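Local coordinates for uncharacterized protein 14 (Sulfolobus islandicus filamentous virus, PDB 2H36) that has no established function but probably acts like the anti-CRISPR protein AcrID1, which blocks type I-D CRISPR-Cas immunity in archaeal hosts, at residues D44-T49 with I99-V104; N69-D74 with E89-K94. One frame throughout, in Å; residues are numbered along the deposited sequence.

After the N-terminal helices 6-10 and 19-30, the chain forms strand 37-42, turns a corner at Asp44 and enters strand 45-49. Contact 1 pairs this strand with the much later strand 98-109, closing a loop that holds helix 50-55 and three further strands. Contact 2 is nested inside that loop and joins strands 71-79 and 85-94 as a beta hairpin. Strands 85-94 and 98-109 follow one another in the chain and lie side by side in one antiparallel sheet, so the two contacts abut: Tyr100 and Glu103 of contact 1 make probable backbone hydrogen bonds to Arg93 and Thr91 of contact 2, and Ile99 packs on Tyr92.

Contact 1: residues D44-T49 with I99-V104; sequences DPLKVT and IYIYEV
Pro45 lies over one face of the Tyr102 ring, its CB 3.6 Å from the ring centroid and almost on the ring normal, a CH-pi contact in which CG lies nearer the hydroxyl end, by Tyr102 CZ and OH. The same CB touches Tyr100 CB at 3.9 Å, which places the proline against both tyrosines. Lys47 runs alongside Tyr100, its CG 3.7 Å from Tyr100 CE2 and its CE 3.6 Å from Tyr100 OH. With CG anti to the backbone N (chi1 -167°) and the rest of the chain extended, the lysine methylenes run along the ring, which they meet obliquely. On the other face of the sheet, Val48 CG1 packs on Ile99 CB at 3.8 Å, and Leu46 and Ile101 are more loosely apposed through their CB atoms.

Backbone bonds set this pairing. Leu46 and Ile101 form an antiparallel hydrogen-bonded pair: Leu46 N reaches a lone pair of Ile101 O at 2.9 Å, whereas the return bond from Ile101 N to Leu46 O is 3.3 Å long, its donor 53° out of the carbonyl plane. Toward the end of strand 45-49 the pairing is looser: Ile99 N bonds to Val48 O, and the bond from Val48 N to Ile99 O is weak and bent. On the edge of strand 98-109 away from strand 45-49, Tyr102 and Glu103 both face Thr91 of strand 85-94, a classic beta bulge.

Strand 45-49 thus lies against strand 98-109, whose Tyr102 and Val104 also bond through the backbone to strand 37-42. Helix 19-30 covers Leu46 and Val48 through Leu23 and Ala20, Tyr53 of helix 50-55 touches Val48 and Ile99, and Thr49, the N-cap of that helix, bonds through OG1 to Glu52 N.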
loop_
_atom_site.group_PDB
_atom_site.type_symbol
_atom_site.label_atom_id
_atom_site.label_comp_id
_atom_site.label_asym_id
_atom_site.label_seq_id
_atom_site.Cartn_x
_atom_site.Cartn_y
_atom_site.Cartn_z
ATOM N N ASP A 44 14.889 3.185 -3.322
ATOM C CA ASP A 44 14.756 1.846 -3.873
ATOM C C ASP A 44 13.253 1.664 -3.699
ATOM O O ASP A 44 12.719 1.982 -2.628
ATOM C CB ASP A 44 15.616 0.822 -3.133
ATOM C CG ASP A 44 17.055 1.279 -2.983
ATOM O OD1 ASP A 44 17.722 1.517 -4.020
ATOM O OD2 ASP A 44 17.512 1.406 -1.824
ATOM N N PRO A 45 12.562 1.159 -4.744
ATOM C CA PRO A 45 11.109 1.020 -4.665
ATOM C C PRO A 45 10.694 -0.140 -3.761
ATOM O O PRO A 45 11.427 -1.118 -3.636
ATOM C CB PRO A 45 10.699 0.764 -6.115
ATOM C CG PRO A 45 11.887 0.128 -6.720
ATOM C CD PRO A 45 13.066 0.800 -6.080
ATOM N N LEU A 46 9.536 -0.009 -3.123
ATOM C CA LEU A 46 9.054 -1.018 -2.207
ATOM C C LEU A 46 8.326 -2.086 -2.982
ATOM O O LEU A 46 7.199 -1.864 -3.417
ATOM C CB LEU A 46 8.107 -0.397 -1.198
ATOM C CG LEU A 46 7.745 -1.359 -0.077
ATOM C CD1 LEU A 46 8.745 -1.206 1.045
ATOM C CD2 LEU A 46 6.349 -1.087 0.427
ATOM N N LYS A 47 8.986 -3.234 -3.156
ATOM C CA LYS A 47 8.465 -4.392 -3.910
ATOM C C LYS A 47 7.220 -4.937 -3.212
ATOM O O LYS A 47 7.097 -4.854 -1.997
ATOM C CB LYS A 47 9.558 -5.451 -4.032
ATOM C CG LYS A 47 9.302 -6.567 -5.022
ATOM C CD LYS A 47 10.377 -7.632 -4.825
ATOM C CE LYS A 47 10.442 -8.602 -5.990
ATOM N NZ LYS A 47 11.794 -9.233 -6.129
ATOM N N VAL A 48 6.248 -5.379 -4.043
ATOM C CA VAL A 48 5.001 -5.840 -3.467
ATOM C C VAL A 48 4.239 -6.657 -4.496
ATOM O O VAL A 48 4.381 -6.448 -5.688
ATOM C CB VAL A 48 4.267 -4.518 -3.037
ATOM C CG1 VAL A 48 2.960 -4.257 -3.807
ATOM C CG2 VAL A 48 4.058 -4.492 -1.543
ATOM N N THR A 49 3.450 -7.614 -4.043
ATOM C CA THR A 49 2.729 -8.455 -4.992
ATOM C C THR A 49 1.402 -7.785 -5.293
ATOM O O THR A 49 1.002 -6.874 -4.565
ATOM C CB THR A 49 2.545 -9.892 -4.477
ATOM O OG1 THR A 49 1.447 -9.940 -3.563
ATOM C CG2 THR A 49 3.798 -10.346 -3.773
ATOM N N ILE A 99 4.675 -5.305 -8.001
ATOM C CA ILE A 99 4.518 -3.862 -8.047
ATOM C C ILE A 99 5.641 -3.176 -7.277
ATOM O O ILE A 99 5.881 -3.473 -6.108
ATOM C CB ILE A 99 3.126 -3.467 -7.520
ATOM C CG1 ILE A 99 2.064 -4.149 -8.384
ATOM C CG2 ILE A 99 2.960 -1.948 -7.474
ATOM C CD1 ILE A 99 0.672 -3.860 -7.975
ATOM N N TYR A 100 6.334 -2.272 -7.966
ATOM C CA TYR A 100 7.478 -1.560 -7.411
ATOM C C TYR A 100 7.079 -0.125 -7.178
ATOM O O TYR A 100 7.128 0.688 -8.109
ATOM C CB TYR A 100 8.682 -1.630 -8.360
ATOM C CG TYR A 100 9.203 -3.036 -8.573
ATOM C CD1 TYR A 100 8.674 -3.845 -9.579
ATOM C CD2 TYR A 100 10.210 -3.564 -7.761
ATOM C CE1 TYR A 100 9.128 -5.137 -9.779
ATOM C CE2 TYR A 100 10.677 -4.873 -7.954
ATOM C CZ TYR A 100 10.127 -5.653 -8.970
ATOM O OH TYR A 100 10.560 -6.943 -9.192
ATOM N N ILE A 101 6.668 0.166 -5.938
ATOM C CA ILE A 101 6.228 1.501 -5.527
ATOM C C ILE A 101 7.410 2.438 -5.353
ATOM O O ILE A 101 8.314 2.176 -4.556
ATOM C CB ILE A 101 5.463 1.452 -4.186
ATOM C CG1 ILE A 101 4.238 0.544 -4.310
ATOM C CG2 ILE A 101 5.077 2.868 -3.718
ATOM C CD1 ILE A 101 3.735 0.007 -2.988
ATOM N N TYR A 102 7.390 3.540 -6.090
ATOM C CA TYR A 102 8.389 4.579 -5.912
ATOM C C TYR A 102 7.898 5.709 -5.009
ATOM O O TYR A 102 8.706 6.411 -4.400
ATOM C CB TYR A 102 8.844 5.118 -7.252
ATOM C CG TYR A 102 9.752 4.172 -7.987
ATOM C CD1 TYR A 102 9.232 3.138 -8.786
ATOM C CD2 TYR A 102 11.137 4.301 -7.892
ATOM C CE1 TYR A 102 10.075 2.259 -9.468
ATOM C CE2 TYR A 102 11.986 3.430 -8.571
ATOM C CZ TYR A 102 11.450 2.415 -9.356
ATOM O OH TYR A 102 12.301 1.566 -10.026
ATOM N N GLU A 103 6.581 5.861 -4.891
ATOM C CA GLU A 103 6.027 6.975 -4.136
ATOM C C GLU A 103 4.570 6.960 -3.656
ATOM O O GLU A 103 3.641 6.727 -4.439
ATOM C CB GLU A 103 6.019 8.236 -5.016
ATOM C CG GLU A 103 5.583 9.500 -4.292
ATOM C CD GLU A 103 5.819 10.772 -5.103
ATOM O OE1 GLU A 103 6.789 10.828 -5.905
ATOM O OE2 GLU A 103 5.034 11.735 -4.911
ATOM N N VAL A 104 4.385 7.185 -2.358
ATOM C CA VAL A 104 3.040 7.203 -1.801
ATOM C C VAL A 104 2.746 8.589 -1.244
ATOM O O VAL A 104 3.604 9.232 -0.620
ATOM C CB VAL A 104 2.812 6.175 -0.665
ATOM C CG1 VAL A 104 1.310 6.062 -0.355
ATOM C CG2 VAL A 104 3.376 4.813 -1.023
#

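Contact 2: residues N69-D74 with E89-K94; sequences NGITID and EFTYRK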
loop_
_atom_site.group_PDB
_atom_site.type_symbol
_atom_site.label_atom_id
_atom_site.label_comp_id
_atom_site.label_asym_id
_atom_site.label_seq_id
_atom_site.Cartn_x
_atom_site.Cartn_y
_atom_site.Cartn_z
ATOM N N ASN A 69 4.850 5.382 -20.234
ATOM C CA ASN A 69 6.172 4.777 -20.073
ATOM C C ASN A 69 5.971 3.661 -19.033
ATOM O O ASN A 69 4.887 3.065 -18.987
ATOM C CB ASN A 69 7.314 5.750 -19.769
ATOM C CG ASN A 69 7.390 6.877 -20.804
ATOM O OD1 ASN A 69 7.065 8.024 -20.522
ATOM N ND2 ASN A 69 7.780 6.530 -22.021
ATOM N N GLY A 70 6.963 3.357 -18.208
ATOM C CA GLY A 70 6.786 2.243 -17.275
ATOM C C GLY A 70 5.965 2.550 -16.026
ATOM O O GLY A 70 5.796 1.684 -15.173
ATOM N N ILE A 71 5.639 3.906 -15.910
ATOM C CA ILE A 71 4.995 4.324 -14.661
ATOM C C ILE A 71 3.485 4.513 -14.551
ATOM O O ILE A 71 2.851 5.013 -15.472
ATOM C CB ILE A 71 5.697 5.687 -14.365
ATOM C CG1 ILE A 71 7.215 5.517 -14.374
ATOM C CG2 ILE A 71 5.223 6.289 -13.021
ATOM C CD1 ILE A 71 7.975 6.786 -14.675
ATOM N N THR A 72 2.933 4.141 -13.399
ATOM C CA THR A 72 1.509 4.259 -13.134
ATOM C C THR A 72 1.237 5.111 -11.907
ATOM O O THR A 72 1.546 4.714 -10.783
ATOM C CB THR A 72 0.892 2.872 -12.848
ATOM O OG1 THR A 72 1.120 1.992 -13.959
ATOM C CG2 THR A 72 -0.609 2.977 -12.543
ATOM N N ILE A 73 0.548 6.236 -12.114
ATOM C CA ILE A 73 0.218 7.082 -10.963
ATOM C C ILE A 73 -1.201 6.577 -10.705
ATOM O O ILE A 73 -2.056 6.602 -11.591
ATOM C CB ILE A 73 0.367 8.616 -11.210
ATOM C CG1 ILE A 73 1.842 8.973 -11.345
ATOM C CG2 ILE A 73 -0.280 9.414 -10.079
ATOM C CD1 ILE A 73 2.106 10.037 -12.329
ATOM N N ASP A 74 -1.379 5.996 -9.503
ATOM C CA ASP A 74 -2.657 5.384 -9.219
ATOM C C ASP A 74 -3.308 6.134 -8.072
ATOM O O ASP A 74 -2.724 6.276 -6.988
ATOM C CB ASP A 74 -2.302 3.934 -8.916
ATOM C CG ASP A 74 -3.483 3.010 -9.019
ATOM O OD1 ASP A 74 -4.517 3.450 -9.578
ATOM O OD2 ASP A 74 -3.367 1.846 -8.547
ATOM N N GLU A 89 -2.436 8.106 -3.127
ATOM C CA GLU A 89 -1.862 8.008 -4.475
ATOM C C GLU A 89 -0.547 7.244 -4.516
ATOM O O GLU A 89 0.403 7.613 -3.821
ATOM C CB GLU A 89 -1.658 9.409 -5.025
ATOM C CG GLU A 89 -1.009 9.462 -6.384
ATOM C CD GLU A 89 -0.877 10.897 -6.888
ATOM O OE1 GLU A 89 -1.882 11.441 -7.412
ATOM O OE2 GLU A 89 0.229 11.479 -6.748
ATOM N N PHE A 90 -0.492 6.184 -5.328
ATOM C CA PHE A 90 0.746 5.396 -5.500
ATOM C C PHE A 90 1.411 5.519 -6.857
ATOM O O PHE A 90 0.790 5.215 -7.881
ATOM C CB PHE A 90 0.478 3.904 -5.378
ATOM C CG PHE A 90 -0.022 3.477 -4.025
ATOM C CD1 PHE A 90 -1.386 3.478 -3.737
ATOM C CD2 PHE A 90 0.861 3.036 -3.049
ATOM C CE1 PHE A 90 -1.851 3.070 -2.500
ATOM C CE2 PHE A 90 0.394 2.622 -1.811
ATOM C CZ PHE A 90 -0.963 2.642 -1.537
ATOM N N THR A 91 2.723 5.842 -6.834
ATOM C CA THR A 91 3.441 5.982 -8.098
ATOM C C THR A 91 4.222 4.685 -8.157
ATOM O O THR A 91 4.948 4.368 -7.219
ATOM C CB THR A 91 4.405 7.157 -8.160
ATOM O OG1 THR A 91 3.661 8.373 -8.096
ATOM C CG2 THR A 91 5.181 7.135 -9.450
ATOM N N TYR A 92 4.067 3.923 -9.235
ATOM C CA TYR A 92 4.784 2.653 -9.345
ATOM C C TYR A 92 4.993 2.000 -10.706
ATOM O O TYR A 92 4.136 2.068 -11.591
ATOM C CB TYR A 92 4.014 1.541 -8.630
ATOM C CG TYR A 92 2.733 1.090 -9.304
ATOM C CD1 TYR A 92 1.488 1.487 -8.812
ATOM C CD2 TYR A 92 2.763 0.231 -10.405
ATOM C CE1 TYR A 92 0.306 1.057 -9.413
ATOM C CE2 TYR A 92 1.590 -0.196 -11.018
ATOM C CZ TYR A 92 0.368 0.215 -10.512
ATOM O OH TYR A 92 -0.792 -0.215 -11.111
ATOM N N ARG A 93 6.157 1.292 -10.782
ATOM C CA ARG A 93 6.450 0.558 -12.008
ATOM C C ARG A 93 6.027 -0.849 -11.636
ATOM O O ARG A 93 6.019 -1.215 -10.455
ATOM C CB ARG A 93 7.925 0.570 -12.387
ATOM C CG ARG A 93 8.362 1.846 -13.061
ATOM C CD ARG A 93 9.861 1.943 -13.082
ATOM N NE ARG A 93 10.452 0.849 -13.837
ATOM C CZ ARG A 93 11.751 0.723 -14.069
ATOM N NH1 ARG A 93 12.602 1.627 -13.603
ATOM N NH2 ARG A 93 12.200 -0.304 -14.768
ATOM N N LYS A 94 5.665 -1.635 -12.641
ATOM C CA LYS A 94 5.176 -2.976 -12.412
ATOM C C LYS A 94 5.817 -3.893 -13.425
ATOM O O LYS A 94 5.691 -3.677 -14.631
ATOM C CB LYS A 94 3.651 -3.001 -12.531
ATOM C CG LYS A 94 3.052 -4.391 -12.540
ATOM C CD LYS A 94 1.561 -4.321 -12.228
ATOM C CE LYS A 94 0.965 -5.745 -12.378
ATOM N NZ LYS A 94 -0.362 -5.722 -11.650
#
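Strands 71-79 and 85-94 form a beta hairpin, and this contact pairs the start of the first with the end of the second. Thr72 with Tyr92, and Asp74 with Phe90, are antiparallel hydrogen-bonded pairs, each joined by two backbone bonds; in the second, Asp74 N to Phe90 O and Phe90 N to Asp74 O are both 2.8 Å. Tyr92 carries its CG between backbone N and carbonyl carbon (chi1 71°), which brings one face of its ring against Thr72, whose CB makes a CH-pi contact 3.7 Å from the Tyr92 ring centroid, offset toward the rim. Thr72 CG2 comes within 3.5 Å of Tyr92 OH. Asp74 OD2 lies at the edge of that ring, in its plane, 3.9 Å from Tyr92 CE1. On the other face of the sheet, Ile71 CG2 packs on Thr91 CG2 at 3.7 Å and Ile73 CG2 lies against the Glu89 carboxylate, whose OE1 bonds to Gln75.

Asp74 is buried, and its OD2 is hydrogen-bonded to the hydroxyls of Tyr53 and Tyr76. These two bonds would probably favour a charged carboxylate within this aromatic setting, where Tyr53 also meets Phe90 and Tyr92 edge-to-face; the weakly electropositive C-H edge of Tyr92 adds little.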